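Local structure of glucoamylase (Thermoanaerobacterium thermosaccharolyticum, 1LF6) at residues N174-L179 / T260-L265; L339-D344 / L395-D400. The protein hydrolyses terminal alpha-1,4-linked glucose units one after another from the non-reducing ends of starch-like chains, releasing beta-D-glucose. All blocks are in the same frame, centred on the assembly; numbering follows the deposited sequence.

Contact 1 (N174-L179 / T260-L265); sequences NNNEML and TALETL
Asn176 and Met178 of segment 174-179 face Leu262 and Ala261 of segment 260-265, the short strand and helix axes 11.0 Å apart and their N-to-C directions 123° from each other. No hydrogen bond joins the two segments; in this worked example of helix-on-sheet packing only side chains meet between them. Met178 makes the closest approach: with CG anti to the carbonyl carbon (chi1 -62°) and the chain extended beyond it, the thioether carries CE to 3.5 Å from Leu262 CD2. The same methyl lies 3.8 Å from Ala261 CB, so it rests against two successive helix residues. Leu262 divides its branches. While CD2 also meets Asn176 ND2 at 3.8 Å, CD1 goes to the carboxamide carbon of Asn174, with 4.0 Å between Leu262 CD1 and Asn174 CG. An alanine in place of Leu262 would probably deprive Met178 CE of its nearest neighbour and both asparagines of a methyl contact. Leu265, one turn on, adds a looser touch on Asn176. Asn174 OD1 accepts a hydrogen bond from Lys13 N, and Ile12 packs on Leu262. Helix 254-266 thus lies against an antiparallel sheet of the N-terminal beta-sandwich domain, also touching strands 186-192 and 243-251.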
loop_
_atom_site.group_PDB
_atom_site.type_symbol
_atom_site.label_atom_id
_atom_site.label_comp_id
_atom_site.label_asym_id
_atom_site.label_seq_id
_atom_site.Cartn_x
_atom_site.Cartn_y
_atom_site.Cartn_z
ATOM N N ASN A 174 36.597 5.672 -8.175
ATOM C CA ASN A 174 37.112 5.468 -9.525
ATOM C C ASN A 174 36.795 6.680 -10.397
ATOM O O ASN A 174 36.196 6.555 -11.465
ATOM C CB ASN A 174 36.503 4.201 -10.132
ATOM C CG ASN A 174 37.025 2.933 -9.479
ATOM O OD1 ASN A 174 37.295 2.906 -8.276
ATOM N ND2 ASN A 174 37.155 1.872 -10.266
ATOM N N ASN A 175 37.196 7.855 -9.921
ATOM C CA ASN A 175 36.980 9.103 -10.641
ATOM C C ASN A 175 35.508 9.429 -10.856
ATOM O O ASN A 175 35.151 10.144 -11.793
ATOM C CB ASN A 175 37.699 9.059 -11.990
ATOM C CG ASN A 175 39.186 8.820 -11.845
ATOM O OD1 ASN A 175 39.880 9.560 -11.141
ATOM N ND2 ASN A 175 39.688 7.784 -12.509
ATOM N N ASN A 176 34.655 8.901 -9.987
ATOM C CA ASN A 176 33.222 9.151 -10.079
ATOM C C ASN A 176 32.759 9.879 -8.819
ATOM O O ASN A 176 32.861 9.346 -7.712
ATOM C CB ASN A 176 32.466 7.828 -10.231
ATOM C CG ASN A 176 31.834 7.671 -11.602
ATOM O OD1 ASN A 176 30.834 8.323 -11.918
ATOM N ND2 ASN A 176 32.417 6.807 -12.429
ATOM N N GLU A 177 32.268 11.101 -8.988
ATOM C CA GLU A 177 31.794 11.884 -7.855
ATOM C C GLU A 177 30.411 11.426 -7.425
ATOM O O GLU A 177 29.444 11.563 -8.170
ATOM C CB GLU A 177 31.752 13.371 -8.204
ATOM C CG GLU A 177 33.106 14.056 -8.174
ATOM C CD GLU A 177 33.000 15.555 -8.372
ATOM O OE1 GLU A 177 33.993 16.252 -8.087
ATOM O OE2 GLU A 177 31.931 16.036 -8.811
ATOM N N MET A 178 30.327 10.885 -6.215
ATOM C CA MET A 178 29.062 10.397 -5.685
ATOM C C MET A 178 28.683 11.095 -4.382
ATOM O O MET A 178 29.519 11.265 -3.492
ATOM C CB MET A 178 29.146 8.886 -5.436
ATOM C CG MET A 178 29.405 8.041 -6.671
ATOM S SD MET A 178 29.587 6.289 -6.259
ATOM C CE MET A 178 29.997 5.601 -7.878
ATOM N N LEU A 179 27.424 11.508 -4.282
ATOM C CA LEU A 179 26.922 12.149 -3.071
ATOM C C LEU A 179 26.507 11.006 -2.153
ATOM O O LEU A 179 25.667 10.181 -2.518
ATOM C CB LEU A 179 25.717 13.042 -3.386
ATOM C CG LEU A 179 26.015 14.432 -3.958
ATOM C CD1 LEU A 179 26.909 14.319 -5.177
ATOM C CD2 LEU A 179 24.708 15.132 -4.314
ATOM N N THR A 260 28.409 -0.744 -5.867
ATOM C CA THR A 260 27.138 -1.111 -6.480
ATOM C C THR A 260 26.738 -0.090 -7.544
ATOM O O THR A 260 26.257 -0.455 -8.616
ATOM C CB THR A 260 26.021 -1.207 -5.419
ATOM O OG1 THR A 260 26.393 -2.169 -4.426
ATOM C CG2 THR A 260 24.702 -1.628 -6.059
ATOM N N ALA A 261 26.941 1.189 -7.247
ATOM C CA ALA A 261 26.607 2.245 -8.193
ATOM C C ALA A 261 27.477 2.112 -9.438
ATOM O O ALA A 261 27.006 2.296 -10.562
ATOM C CB ALA A 261 26.818 3.610 -7.550
ATOM N N LEU A 262 28.750 1.786 -9.234
ATOM C CA LEU A 262 29.677 1.625 -10.349
ATOM C C LEU A 262 29.285 0.437 -11.224
ATOM O O LEU A 262 29.396 0.493 -12.446
ATOM C CB LEU A 262 31.107 1.441 -9.831
ATOM C CG LEU A 262 31.767 2.662 -9.180
ATOM C CD1 LEU A 262 33.135 2.275 -8.637
ATOM C CD2 LEU A 262 31.897 3.785 -10.203
ATOM N N GLU A 263 28.824 -0.642 -10.602
ATOM C CA GLU A 263 28.423 -1.810 -11.371
ATOM C C GLU A 263 27.191 -1.496 -12.215
ATOM O O GLU A 263 27.124 -1.849 -13.394
ATOM C CB GLU A 263 28.148 -2.985 -10.436
ATOM C CG GLU A 263 29.406 -3.563 -9.809
ATOM C CD GLU A 263 29.108 -4.640 -8.791
ATOM O OE1 GLU A 263 30.056 -5.323 -8.349
ATOM O OE2 GLU A 263 27.923 -4.803 -8.426
ATOM N N THR A 264 26.216 -0.821 -11.614
ATOM C CA THR A 264 25.004 -0.469 -12.340
ATOM C C THR A 264 25.334 0.459 -13.508
ATOM O O THR A 264 24.876 0.241 -14.629
ATOM C CB THR A 264 23.970 0.208 -11.407
ATOM O OG1 THR A 264 23.516 -0.740 -10.429
ATOM C CG2 THR A 264 22.781 0.718 -12.207
ATOM N N LEU A 265 26.138 1.485 -13.245
ATOM C CA LEU A 265 26.531 2.435 -14.283
ATOM C C LEU A 265 27.307 1.752 -15.409
ATOM O O LEU A 265 27.183 2.122 -16.576
ATOM C CB LEU A 265 27.384 3.552 -13.674
ATOM C CG LEU A 265 26.658 4.594 -12.815
ATOM C CD1 LEU A 265 27.676 5.448 -12.070
ATOM C CD2 LEU A 265 25.769 5.455 -13.704
#

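Contact 2 (L339-D344 / L395-D400); sequences LVWSRD and LDEQAD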
loop_
_atom_site.group_PDB
_atom_site.type_symbol
_atom_site.label_atom_id
_atom_site.label_comp_id
_atom_site.label_asym_id
_atom_site.label_seq_id
_atom_site.Cartn_x
_atom_site.Cartn_y
_atom_site.Cartn_z
ATOM N N LEU A 339 2.900 -2.544 7.819
ATOM C CA LEU A 339 2.774 -3.641 8.760
ATOM C C LEU A 339 2.012 -4.764 8.079
ATOM O O LEU A 339 1.442 -4.571 7.004
ATOM C CB LEU A 339 2.026 -3.179 10.016
ATOM C CG LEU A 339 2.756 -2.114 10.837
ATOM C CD1 LEU A 339 1.836 -1.549 11.913
ATOM C CD2 LEU A 339 4.000 -2.733 11.456
ATOM N N VAL A 340 2.011 -5.936 8.701
ATOM C CA VAL A 340 1.325 -7.093 8.148
ATOM C C VAL A 340 0.065 -7.381 8.945
ATOM O O VAL A 340 0.123 -7.602 10.154
ATOM C CB VAL A 340 2.231 -8.363 8.184
ATOM C CG1 VAL A 340 1.508 -9.543 7.530
ATOM C CG2 VAL A 340 3.550 -8.092 7.472
ATOM N N TRP A 341 -1.072 -7.353 8.263
ATOM C CA TRP A 341 -2.361 -7.652 8.883
ATOM C C TRP A 341 -2.853 -8.968 8.306
ATOM O O TRP A 341 -2.881 -9.159 7.088
ATOM C CB TRP A 341 -3.400 -6.578 8.556
ATOM C CG TRP A 341 -3.392 -5.369 9.442
ATOM C CD1 TRP A 341 -4.151 -5.165 10.566
ATOM C CD2 TRP A 341 -2.658 -4.158 9.229
ATOM N NE1 TRP A 341 -3.942 -3.896 11.054
ATOM C CE2 TRP A 341 -3.031 -3.255 10.255
ATOM C CE3 TRP A 341 -1.724 -3.743 8.265
ATOM C CZ2 TRP A 341 -2.502 -1.961 10.345
ATOM C CZ3 TRP A 341 -1.198 -2.457 8.353
ATOM C CH2 TRP A 341 -1.591 -1.579 9.389
ATOM N N SER A 342 -3.239 -9.872 9.192
ATOM C CA SER A 342 -3.754 -11.163 8.792
ATOM C C SER A 342 -4.916 -10.991 7.806
ATOM O O SER A 342 -5.023 -11.731 6.817
ATOM C CB SER A 342 -4.224 -11.917 10.038
ATOM O OG SER A 342 -4.986 -13.055 9.702
ATOM N N ARG A 343 -5.773 -10.007 8.077
ATOM C CA ARG A 343 -6.934 -9.740 7.232
ATOM C C ARG A 343 -6.501 -9.361 5.819
ATOM O O ARG A 343 -6.877 -10.022 4.851
ATOM C CB ARG A 343 -7.796 -8.624 7.857
ATOM C CG ARG A 343 -8.952 -8.132 6.981
ATOM C CD ARG A 343 -9.784 -7.058 7.689
ATOM N NE ARG A 343 -8.938 -6.109 8.416
ATOM C CZ ARG A 343 -8.751 -6.126 9.731
ATOM N NH1 ARG A 343 -9.357 -7.038 10.481
ATOM N NH2 ARG A 343 -7.944 -5.242 10.293
ATOM N N ASP A 344 -5.701 -8.310 5.701
ATOM C CA ASP A 344 -5.238 -7.877 4.388
ATOM C C ASP A 344 -4.479 -8.986 3.663
ATOM O O ASP A 344 -4.686 -9.209 2.475
ATOM C CB ASP A 344 -4.356 -6.628 4.518
ATOM C CG ASP A 344 -5.121 -5.433 5.072
ATOM O OD1 ASP A 344 -5.066 -4.343 4.464
ATOM O OD2 ASP A 344 -5.783 -5.594 6.113
ATOM N N LEU A 395 -11.037 -11.055 16.202
ATOM C CA LEU A 395 -11.404 -12.436 15.943
ATOM C C LEU A 395 -11.357 -12.814 14.474
ATOM O O LEU A 395 -10.961 -13.935 14.128
ATOM C CB LEU A 395 -12.796 -12.735 16.523
ATOM C CG LEU A 395 -12.835 -13.141 18.001
ATOM C CD1 LEU A 395 -12.230 -14.527 18.163
ATOM C CD2 LEU A 395 -12.070 -12.129 18.849
ATOM N N ASP A 396 -11.755 -11.889 13.605
ATOM C CA ASP A 396 -11.739 -12.176 12.181
ATOM C C ASP A 396 -10.320 -12.500 11.756
ATOM O O ASP A 396 -10.112 -13.334 10.875
ATOM C CB ASP A 396 -12.309 -10.997 11.372
ATOM C CG ASP A 396 -11.396 -9.791 11.352
ATOM O OD1 ASP A 396 -10.875 -9.416 12.421
ATOM O OD2 ASP A 396 -11.218 -9.207 10.260
ATOM N N GLU A 397 -9.340 -11.875 12.407
ATOM C CA GLU A 397 -7.946 -12.140 12.063
ATOM C C GLU A 397 -7.440 -13.503 12.561
ATOM O O GLU A 397 -6.428 -14.006 12.072
ATOM C CB GLU A 397 -7.044 -11.004 12.564
ATOM C CG GLU A 397 -7.185 -9.718 11.741
ATOM C CD GLU A 397 -5.998 -8.783 11.884
ATOM O OE1 GLU A 397 -5.511 -8.275 10.848
ATOM O OE2 GLU A 397 -5.547 -8.550 13.025
ATOM N N GLN A 398 -8.143 -14.101 13.521
ATOM C CA GLN A 398 -7.759 -15.414 14.029
ATOM C C GLN A 398 -8.333 -16.467 13.085
ATOM O O GLN A 398 -7.770 -17.554 12.913
ATOM C CB GLN A 398 -8.339 -15.659 15.429
ATOM C CG GLN A 398 -8.118 -14.536 16.429
ATOM C CD GLN A 398 -6.658 -14.160 16.579
ATOM O OE1 GLN A 398 -5.786 -15.027 16.705
ATOM N NE2 GLN A 398 -6.383 -12.858 16.576
ATOM N N ALA A 399 -9.461 -16.127 12.471
ATOM C CA ALA A 399 -10.173 -17.028 11.570
ATOM C C ALA A 399 -9.657 -17.120 10.138
ATOM O O ALA A 399 -9.583 -18.215 9.572
ATOM C CB ALA A 399 -11.654 -16.651 11.548
ATOM N N ASP A 400 -9.306 -15.980 9.552
ATOM C CA ASP A 400 -8.849 -15.952 8.168
ATOM C C ASP A 400 -7.722 -16.910 7.818
ATOM O O ASP A 400 -7.766 -17.564 6.783
ATOM C CB ASP A 400 -8.484 -14.519 7.759
ATOM C CG ASP A 400 -9.717 -13.624 7.654
ATOM O OD1 ASP A 400 -10.827 -14.178 7.497
ATOM O OD2 ASP A 400 -9.578 -12.386 7.715
#
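Glu397 reaches from helix 395-407 to the start of helix 342-355, where its OE1 lies beside Trp341, Ser342 and Arg343 in the (alpha/alpha) barrel of the family 15 glycosidases. Trp341 occupies the N-cap position, and the carboxylate meets the first turn just after it: Arg343 N gives Glu397 OE1 a nearly straight hydrogen bond of 3.3 Å, on the anti side of the carboxylate. That placement is consistent with some stabilisation of the negative charge by the helix start. The same oxygen touches the edge of the indole in its plane, 3.4 Å from Trp341 CD1, with ring and carboxylate turned 47° apart.

Arg343 then folds back over the glutamate. Its CG is anti to the backbone N (chi1 173°) and a bend at chi3 (41°) turns the guanidinium so that Glu397 OE1 lies over one face, 3.7 Å above the plane; this is a long ion pair, held by charge only, with no N-H aimed at the oxygen. The edge serves Asp396 instead. Guanidinium and carboxylate are almost coplanar there, and Arg343 NH1 donates at 2.9 Å to the syn lone pair of Asp396 OD2. Arg343 NH1 also bonds Gln394 OE1, which further fixes the group's rotation. Trp341 NE1 is hydrogen-bonded to Glu438, probably the proton donor, so the salt-bridge network of Arg343, Asp396 and Glu397 is consistent with a second shell behind the active site. Away from the charges, Ser342 OG gives its hydrogen to a backbone carbonyl, lying in the carbonyl plane on a lone pair 2.9 Å from Glu397 O.

Contact 1 and contact 2 illustrate how an enzyme is built from two domains of different architecture. Their centres lie 44 Å apart on opposite sides of the chain's centre, and even their nearest atoms are about 26 Å from each other. They follow in series along the chain: contact 1 closes within the N-terminal beta domain before contact 2 opens in the helical barrel, and they share no helix, strand or sheet. The first joins helix 254-266 to a large antiparallel sheet of the beta domain, away from the annotated sites; the second joins helices 342-355 and 395-407 close to the probable catalytic acid and base. One therefore belongs to the architecture of the beta domain, the other to the surroundings of catalysis.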